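Local coordinates for protein adenylyltransferase MntA (Shewanella oneidensis MR-1, PDB 6M6U) that neutralises its cognate toxin HepT mostly by transferring three AMP units in succession from ATP onto a tyrosine of the toxin, at residues Asp15-Leu20 against Trp56-Lys61; Tyr24-Tyr29 against Asp71-Arg76. The protein carries 2 engineered substitutions. All blocks are in the same frame, centred on the assembly; numbering follows the deposited sequence.

In the fold
Both contacts lie in the nucleotidyltransferase domain, whose mixed sheet carries helices on its two faces, and their centres are 13 Å apart. Contact 1 is the more peripheral, about 13 Å from the centre of the chain and only partly buried: the end of helix 6-16 and the turn after it meet helix 52-66, with Leu58 inside and Asn16 and Lys61 at the border. Contact 2 is a core contact, about 3 Å from that centre, between strand 20-26 and strand 70-74 with the residues that follow it, and is wholly apolar across its segments. The two meet where Leu58 and Ala59 pack on Leu72, whose strand runs on to the side chains of contact 2.

Contact 1: Asp15-Leu20 against Trp56-Lys61; sequences DNIPKL and WELAQK
The CA atoms of Asn16 and Leu58 are the nearest across the contact at 7.6 Å, where the end of helix 6-16, passing into the turn that follows it, faces one side of helix 52-66. Leu58 is the central side chain, and its two methyls divide the work. CD1 lies against Asn16, 3.7 Å from Asn16 CB, and so meets the root of that side chain more closely than its amide. CD2 takes the neighbouring residue, 3.6 Å from Ile17 CG1 and 3.7 Å from Ile17 CD1. The fork reaches across because Leu58 CG stands anti to the backbone N (chi1 179°), and the leucine and isoleucine side chains cross at about a right angle. The outer arm of Ile17 is extended, with CD1 anti to CA (chi2 177°), which brings both CG1 and CD1 against the same methyl.

At the border, Lys61 CE passes 4.0 Å from Asn16 OD1. This is a loose touch without a hydrogen bond. The amide of Asn16 is held from its other end: ND2 donates to the backbone O of Leu12, one turn back in its own helix.

Helix 52-66 contains one of the two helical regions important for binding HepT: from the same turns, Trp56 packs on Ile111 of the toxin chain and Glu57 is hydrogen-bonded to His114 of the toxin chain.

Beyond Asn16 the chain makes a type II turn from Ile17 to Leu20 and enters strand 20-26. Ile17 also packs on Val44 and Ala46 of strand 40-46, and Leu58 on Leu13 of helix 6-16 and Leu72 of strand 70-74, so the two helices are packed together on one face of the sheet.

Contact 2: Tyr24-Tyr29 against Asp71-Arg76; sequences YLFGSY and DLVDLR
Tyr24 with Leu75 and Phe26 with Val73 make up the contact, two apolar pairs. Phe26 and Val73 join strands 20-26 and 70-74, which are separated in the sheet by strand 40-46, while Tyr24 meets Leu75 just beyond the end of strand 70-74. In each a methyl group lies at the edge of an aromatic ring, near its plane. Leu75 CD1 comes to the side of the Tyr24 ring, 3.7 Å from Tyr24 CD2 and 3.8 Å from Tyr24 CE2. Val73 CG2 meets the far corner of the other ring, 4.0 Å from Phe26 CZ. Phe26 CG sits between the backbone N and the carbonyl carbon (chi1 70°), a position that carries the ring over strand 40-46, where it also touches the engineered Glu41. Leu82 of helix 80-89 packs on both Phe26 and Val73; Phe103 of helix 97-125 packs on both Tyr24 and Leu75.

The polar groups are paired outside the two apolar contacts. Tyr24 OH is hydrogen-bonded to Asp100, while Asp74 OD1 accepts from Arg76 N at 3.1 Å in an Asx turn.

These strands frame the active site of a polymerase beta-type nucleotidyltransferase. Gly27 and Ser28 open the GSX(10)DXD motif. In the native enzyme Asp71 binds one of two magnesium ions, and positions 39 and 41, engineered to glutamate here, bind both.

Contact 1: Asp15-Leu20 against Trp56-Lys61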
ATOM      1  N   ASP E  15      26.950  17.718  -6.513  1.00 52.23           N
ATOM      2  CA  ASP E  15      26.375  18.768  -7.343  1.00 48.94           C
ATOM      3  C   ASP E  15      25.114  19.371  -6.745  1.00 42.82           C
ATOM      4  O   ASP E  15      24.753  20.491  -7.118  1.00 45.00           O
ATOM      5  CB  ASP E  15      26.044  18.233  -8.741  1.00 52.49           C
ATOM      6  CG  ASP E  15      27.277  17.822  -9.525  1.00 57.27           C
ATOM      7  OD1 ASP E  15      28.407  18.012  -9.021  1.00 56.95           O
ATOM      8  OD2 ASP E  15      27.114  17.312 -10.655  1.00 62.02           O
ATOM      9  N   ASN E  16      24.431  18.665  -5.840  1.00 37.87           N
ATOM     10  CA  ASN E  16      23.124  19.103  -5.365  1.00 43.11           C
ATOM     11  C   ASN E  16      23.071  19.485  -3.890  1.00 47.34           C
ATOM     12  O   ASN E  16      22.077  20.083  -3.468  1.00 47.28           O
ATOM     13  CB  ASN E  16      22.069  18.019  -5.637  1.00 43.91           C
ATOM     14  CG  ASN E  16      21.630  17.986  -7.087  1.00 45.25           C
ATOM     15  OD1 ASN E  16      20.696  18.684  -7.477  1.00 57.20           O
ATOM     16  ND2 ASN E  16      22.300  17.177  -7.892  1.00 42.65           N
ATOM     17  N   ILE E  17      24.090  19.172  -3.098  1.00 51.06           N
ATOM     18  CA  ILE E  17      24.030  19.477  -1.668  1.00 46.09           C
ATOM     19  C   ILE E  17      25.124  20.470  -1.299  1.00 44.06           C
ATOM     20  O   ILE E  17      26.315  20.136  -1.369  1.00 46.45           O
ATOM     21  CB  ILE E  17      24.144  18.201  -0.818  1.00 44.10           C
ATOM     22  CG1 ILE E  17      23.005  17.240  -1.152  1.00 37.25           C
ATOM     23  CG2 ILE E  17      24.106  18.556   0.660  1.00 44.30           C
ATOM     24  CD1 ILE E  17      23.079  15.921  -0.419  1.00 30.51           C
ATOM     25  N   PRO E  18      24.773  21.688  -0.893  1.00 48.32           N
ATOM     26  CA  PRO E  18      25.802  22.649  -0.484  1.00 49.63           C
ATOM     27  C   PRO E  18      26.516  22.200   0.781  1.00 52.23           C
ATOM     28  O   PRO E  18      25.901  21.655   1.702  1.00 53.06           O
ATOM     29  CB  PRO E  18      25.009  23.940  -0.244  1.00 49.79           C
ATOM     30  CG  PRO E  18      23.624  23.472   0.065  1.00 49.25           C
ATOM     31  CD  PRO E  18      23.413  22.245  -0.779  1.00 48.26           C
ATOM     32  N   LYS E  19      27.828  22.437   0.813  1.00 59.04           N
ATOM     33  CA  LYS E  19      28.651  22.187   1.999  1.00 62.75           C
ATOM     34  C   LYS E  19      28.535  20.738   2.466  1.00 60.93           C
ATOM     35  O   LYS E  19      28.492  20.453   3.666  1.00 59.18           O
ATOM     36  CB  LYS E  19      28.293  23.150   3.130  1.00 65.77           C
ATOM     37  CG  LYS E  19      28.478  24.611   2.774  1.00 73.15           C
ATOM     38  CD  LYS E  19      27.749  25.492   3.760  1.00 79.69           C
ATOM     39  CE  LYS E  19      26.259  25.194   3.735  1.00 85.12           C
ATOM     40  NZ  LYS E  19      25.590  25.677   4.967  1.00 87.66           N
ATOM     41  N   LEU E  20      28.477  19.820   1.505  1.00 57.83           N
ATOM     42  CA  LEU E  20      28.438  18.399   1.817  1.00 49.62           C
ATOM     43  C   LEU E  20      29.703  17.987   2.560  1.00 45.11           C
ATOM     44  O   LEU E  20      30.792  18.500   2.292  1.00 45.89           O
ATOM     45  CB  LEU E  20      28.287  17.598   0.528  1.00 47.78           C
ATOM     46  CG  LEU E  20      28.026  16.100   0.607  1.00 47.30           C
ATOM     47  CD1 LEU E  20      26.736  15.826   1.355  1.00 44.21           C
ATOM     48  CD2 LEU E  20      27.954  15.548  -0.809  1.00 48.75           C
ATOM     49  N   TRP E  56      13.860  14.667  -0.284  1.00 44.75           N
ATOM     50  CA  TRP E  56      13.067  13.639  -0.953  1.00 46.38           C
ATOM     51  C   TRP E  56      13.150  13.778  -2.465  1.00 45.52           C
ATOM     52  O   TRP E  56      13.236  12.775  -3.181  1.00 47.19           O
ATOM     53  CB  TRP E  56      11.610  13.709  -0.500  1.00 41.23           C
ATOM     54  CG  TRP E  56      10.743  12.624  -1.099  1.00 42.51           C
ATOM     55  CD1 TRP E  56      10.625  11.333  -0.660  1.00 41.09           C
ATOM     56  CD2 TRP E  56       9.881  12.739  -2.242  1.00 39.91           C
ATOM     57  NE1 TRP E  56       9.746  10.642  -1.457  1.00 41.76           N
ATOM     58  CE2 TRP E  56       9.273  11.481  -2.433  1.00 43.38           C
ATOM     59  CE3 TRP E  56       9.560  13.783  -3.116  1.00 43.63           C
ATOM     60  CZ2 TRP E  56       8.363  11.237  -3.465  1.00 47.62           C
ATOM     61  CZ3 TRP E  56       8.654  13.538  -4.146  1.00 47.88           C
ATOM     62  CH2 TRP E  56       8.068  12.277  -4.307  1.00 48.18           C
ATOM     63  N   GLU E  57      13.123  15.018  -2.968  1.00 49.22           N
ATOM     64  CA  GLU E  57      13.268  15.244  -4.403  1.00 43.79           C
ATOM     65  C   GLU E  57      14.629  14.773  -4.892  1.00 42.95           C
ATOM     66  O   GLU E  57      14.733  14.132  -5.946  1.00 44.82           O
ATOM     67  CB  GLU E  57      13.065  16.727  -4.728  1.00 47.81           C
ATOM     68  CG  GLU E  57      11.668  17.277  -4.423  1.00 57.78           C
ATOM     69  CD  GLU E  57      10.652  16.989  -5.527  1.00 73.17           C
ATOM     70  OE1 GLU E  57       9.433  17.070  -5.253  1.00 79.65           O
ATOM     71  OE2 GLU E  57      11.067  16.689  -6.670  1.00 75.78           O
ATOM     72  N   LEU E  58      15.687  15.073  -4.138  1.00 42.64           N
ATOM     73  CA  LEU E  58      17.015  14.623  -4.540  1.00 38.97           C
ATOM     74  C   LEU E  58      17.082  13.101  -4.585  1.00 37.94           C
ATOM     75  O   LEU E  58      17.678  12.526  -5.502  1.00 36.96           O
ATOM     76  CB  LEU E  58      18.069  15.192  -3.593  1.00 41.99           C
ATOM     77  CG  LEU E  58      19.513  14.778  -3.870  1.00 44.70           C
ATOM     78  CD1 LEU E  58      19.859  15.032  -5.325  1.00 47.98           C
ATOM     79  CD2 LEU E  58      20.454  15.544  -2.959  1.00 43.92           C
ATOM     80  N   ALA E  59      16.459  12.433  -3.609  1.00 35.78           N
ATOM     81  CA  ALA E  59      16.433  10.975  -3.605  1.00 31.22           C
ATOM     82  C   ALA E  59      15.803  10.435  -4.884  1.00 36.55           C
ATOM     83  O   ALA E  59      16.345   9.520  -5.519  1.00 33.75           O
ATOM     84  CB  ALA E  59      15.676  10.469  -2.376  1.00 32.62           C
ATOM     85  N   GLN E  60      14.657  10.998  -5.286  1.00 35.12           N
ATOM     86  CA  GLN E  60      14.012  10.530  -6.510  1.00 41.21           C
ATOM     87  C   GLN E  60      14.853  10.852  -7.737  1.00 43.78           C
ATOM     88  O   GLN E  60      14.821  10.102  -8.719  1.00 41.37           O
ATOM     89  CB  GLN E  60      12.609  11.127  -6.654  1.00 32.75           C
ATOM     90  CG  GLN E  60      11.747  11.049  -5.400  1.00 36.74           C
ATOM     91  CD  GLN E  60      11.913   9.750  -4.626  1.00 39.59           C
ATOM     92  OE1 GLN E  60      11.896   8.664  -5.200  1.00 40.27           O
ATOM     93  NE2 GLN E  60      12.077   9.862  -3.308  1.00 40.19           N
ATOM     94  N   LYS E  61      15.626  11.943  -7.702  1.00 44.78           N
ATOM     95  CA  LYS E  61      16.530  12.204  -8.819  1.00 47.90           C
ATOM     96  C   LYS E  61      17.651  11.171  -8.868  1.00 44.74           C
ATOM     97  O   LYS E  61      18.021  10.701  -9.951  1.00 49.11           O
ATOM     98  CB  LYS E  61      17.103  13.618  -8.742  1.00 50.34           C
ATOM     99  CG  LYS E  61      17.745  14.051 -10.059  1.00 56.73           C
ATOM    100  CD  LYS E  61      18.496  15.373  -9.955  1.00 65.05           C
ATOM    101  CE  LYS E  61      17.800  16.353  -9.030  1.00 68.41           C
ATOM    102  NZ  LYS E  61      16.604  16.965  -9.674  1.00 71.72           N
TER

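Contact 2: Tyr24-Tyr29 against Asp71-Arg76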
ATOM      1  N   TYR E  24      27.620   8.232   2.855  1.00 33.31           N
ATOM      2  CA  TYR E  24      27.683   6.822   3.214  1.00 36.50           C
ATOM      3  C   TYR E  24      26.667   6.040   2.410  1.00 38.47           C
ATOM      4  O   TYR E  24      25.523   6.475   2.239  1.00 39.25           O
ATOM      5  CB  TYR E  24      27.390   6.560   4.695  1.00 39.29           C
ATOM      6  CG  TYR E  24      28.382   7.153   5.650  1.00 46.40           C
ATOM      7  CD1 TYR E  24      29.599   6.535   5.889  1.00 45.89           C
ATOM      8  CD2 TYR E  24      28.092   8.324   6.328  1.00 47.60           C
ATOM      9  CE1 TYR E  24      30.506   7.079   6.769  1.00 48.13           C
ATOM     10  CE2 TYR E  24      28.987   8.872   7.206  1.00 51.65           C
ATOM     11  CZ  TYR E  24      30.194   8.249   7.422  1.00 51.89           C
ATOM     12  OH  TYR E  24      31.087   8.805   8.305  1.00 59.58           O
ATOM     13  N   LEU E  25      27.096   4.880   1.935  1.00 36.19           N
ATOM     14  CA  LEU E  25      26.186   3.833   1.512  1.00 43.26           C
ATOM     15  C   LEU E  25      26.002   2.900   2.701  1.00 44.43           C
ATOM     16  O   LEU E  25      26.983   2.529   3.354  1.00 45.85           O
ATOM     17  CB  LEU E  25      26.763   3.089   0.306  1.00 42.94           C
ATOM     18  CG  LEU E  25      25.900   2.102  -0.470  1.00 48.20           C
ATOM     19  CD1 LEU E  25      24.789   2.825  -1.235  1.00 48.29           C
ATOM     20  CD2 LEU E  25      26.788   1.303  -1.413  1.00 49.01           C
ATOM     21  N   PHE E  26      24.755   2.562   3.019  1.00 40.61           N
ATOM     22  CA  PHE E  26      24.503   1.656   4.133  1.00 39.03           C
ATOM     23  C   PHE E  26      23.371   0.711   3.747  1.00 45.92           C
ATOM     24  O   PHE E  26      22.895   0.704   2.607  1.00 53.60           O
ATOM     25  CB  PHE E  26      24.224   2.428   5.436  1.00 40.37           C
ATOM     26  CG  PHE E  26      22.900   3.159   5.464  1.00 37.49           C
ATOM     27  CD1 PHE E  26      21.842   2.669   6.219  1.00 35.11           C
ATOM     28  CD2 PHE E  26      22.726   4.354   4.771  1.00 32.99           C
ATOM     29  CE1 PHE E  26      20.622   3.338   6.263  1.00 38.55           C
ATOM     30  CE2 PHE E  26      21.510   5.030   4.809  1.00 35.41           C
ATOM     31  CZ  PHE E  26      20.455   4.519   5.559  1.00 38.36           C
ATOM     32  N   GLY E  27      22.958  -0.115   4.702  1.00 47.63           N
ATOM     33  CA  GLY E  27      21.898  -1.051   4.418  1.00 44.84           C
ATOM     34  C   GLY E  27      22.355  -2.181   3.514  1.00 49.66           C
ATOM     35  O   GLY E  27      23.525  -2.576   3.486  1.00 49.66           O
ATOM     36  N   SER E  28      21.403  -2.685   2.734  1.00 55.23           N
ATOM     37  CA  SER E  28      21.632  -3.910   1.981  1.00 63.92           C
ATOM     38  C   SER E  28      22.686  -3.726   0.894  1.00 68.97           C
ATOM     39  O   SER E  28      23.483  -4.632   0.657  1.00 69.24           O
ATOM     40  CB  SER E  28      20.312  -4.398   1.388  1.00 67.02           C
ATOM     41  OG  SER E  28      19.809  -3.504   0.409  1.00 69.81           O
ATOM     42  N   TYR E  29      22.722  -2.568   0.228  1.00 75.31           N
ATOM     43  CA  TYR E  29      23.608  -2.425  -0.927  1.00 79.40           C
ATOM     44  C   TYR E  29      25.079  -2.390  -0.530  1.00 78.10           C
ATOM     45  O   TYR E  29      25.936  -2.792  -1.324  1.00 76.29           O
ATOM     46  CB  TYR E  29      23.227  -1.190  -1.739  1.00 87.17           C
ATOM     47  CG  TYR E  29      22.257  -1.514  -2.856  1.00 94.67           C
ATOM     48  CD1 TYR E  29      20.992  -2.022  -2.577  1.00 96.72           C
ATOM     49  CD2 TYR E  29      22.606  -1.325  -4.188  1.00 99.07           C
ATOM     50  CE1 TYR E  29      20.101  -2.329  -3.592  1.00 97.67           C
ATOM     51  CE2 TYR E  29      21.717  -1.623  -5.213  1.00 99.58           C
ATOM     52  CZ  TYR E  29      20.467  -2.129  -4.909  1.00 98.33           C
ATOM     53  OH  TYR E  29      19.581  -2.431  -5.922  1.00 97.05           O
ATOM     54  N   ASP E  71      16.651   5.716  -0.831  1.00 35.68           N
ATOM     55  CA  ASP E  71      16.285   6.388   0.407  1.00 38.44           C
ATOM     56  C   ASP E  71      17.468   7.241   0.834  1.00 39.66           C
ATOM     57  O   ASP E  71      18.566   6.718   1.057  1.00 39.35           O
ATOM     58  CB  ASP E  71      15.911   5.388   1.501  1.00 43.55           C
ATOM     59  CG  ASP E  71      15.385   6.069   2.753  1.00 53.26           C
ATOM     60  OD1 ASP E  71      15.605   5.533   3.859  1.00 58.68           O
ATOM     61  OD2 ASP E  71      14.753   7.141   2.632  1.00 57.26           O
ATOM     62  N   LEU E  72      17.252   8.550   0.923  1.00 41.99           N
ATOM     63  CA  LEU E  72      18.308   9.506   1.227  1.00 35.07           C
ATOM     64  C   LEU E  72      18.097  10.017   2.643  1.00 39.14           C
ATOM     65  O   LEU E  72      17.063  10.629   2.942  1.00 35.83           O
ATOM     66  CB  LEU E  72      18.325  10.657   0.221  1.00 29.23           C
ATOM     67  CG  LEU E  72      19.365  11.747   0.490  1.00 33.56           C
ATOM     68  CD1 LEU E  72      20.787  11.179   0.513  1.00 26.74           C
ATOM     69  CD2 LEU E  72      19.234  12.846  -0.558  1.00 35.50           C
ATOM     70  N   VAL E  73      19.068   9.753   3.510  1.00 33.34           N
ATOM     71  CA  VAL E  73      18.965  10.043   4.932  1.00 38.66           C
ATOM     72  C   VAL E  73      19.863  11.231   5.238  1.00 36.54           C
ATOM     73  O   VAL E  73      21.061  11.210   4.933  1.00 39.11           O
ATOM     74  CB  VAL E  73      19.348   8.818   5.780  1.00 44.42           C
ATOM     75  CG1 VAL E  73      19.680   9.235   7.202  1.00 49.94           C
ATOM     76  CG2 VAL E  73      18.218   7.792   5.776  1.00 41.78           C
ATOM     77  N   ASP E  74      19.284  12.278   5.819  1.00 37.16           N
ATOM     78  CA  ASP E  74      20.073  13.392   6.329  1.00 42.95           C
ATOM     79  C   ASP E  74      20.556  13.023   7.726  1.00 42.41           C
ATOM     80  O   ASP E  74      19.751  12.911   8.656  1.00 43.73           O
ATOM     81  CB  ASP E  74      19.258  14.682   6.344  1.00 43.87           C
ATOM     82  CG  ASP E  74      20.050  15.875   6.880  1.00 52.34           C
ATOM     83  OD1 ASP E  74      21.291  15.777   7.007  1.00 57.13           O
ATOM     84  OD2 ASP E  74      19.432  16.921   7.166  1.00 55.64           O
ATOM     85  N   LEU E  75      21.868  12.828   7.874  1.00 40.37           N
ATOM     86  CA  LEU E  75      22.413  12.407   9.160  1.00 42.31           C
ATOM     87  C   LEU E  75      22.194  13.454  10.245  1.00 47.78           C
ATOM     88  O   LEU E  75      22.156  13.115  11.433  1.00 49.08           O
ATOM     89  CB  LEU E  75      23.903  12.095   9.020  1.00 38.15           C
ATOM     90  CG  LEU E  75      24.210  10.805   8.261  1.00 38.83           C
ATOM     91  CD1 LEU E  75      25.696  10.693   7.950  1.00 34.19           C
ATOM     92  CD2 LEU E  75      23.739   9.616   9.071  1.00 34.34           C
ATOM     93  N   ARG E  76      22.040  14.725   9.863  1.00 50.35           N
ATOM     94  CA  ARG E  76      21.960  15.790  10.855  1.00 53.90           C
ATOM     95  C   ARG E  76      20.623  15.798  11.590  1.00 55.45           C
ATOM     96  O   ARG E  76      20.546  16.338  12.696  1.00 58.40           O
ATOM     97  CB  ARG E  76      22.218  17.145  10.189  1.00 50.58           C
ATOM     98  CG  ARG E  76      22.533  18.264  11.165  1.00 50.46           C
ATOM     99  CD  ARG E  76      23.085  19.499  10.455  1.00 51.03           C
ATOM    100  NE  ARG E  76      24.459  19.312  10.002  1.00 53.22           N
ATOM    101  CZ  ARG E  76      25.519  19.338  10.810  1.00 55.94           C
ATOM    102  NH1 ARG E  76      25.357  19.532  12.113  1.00 52.17           N
ATOM    103  NH2 ARG E  76      26.743  19.162  10.319  1.00 50.95           N
TER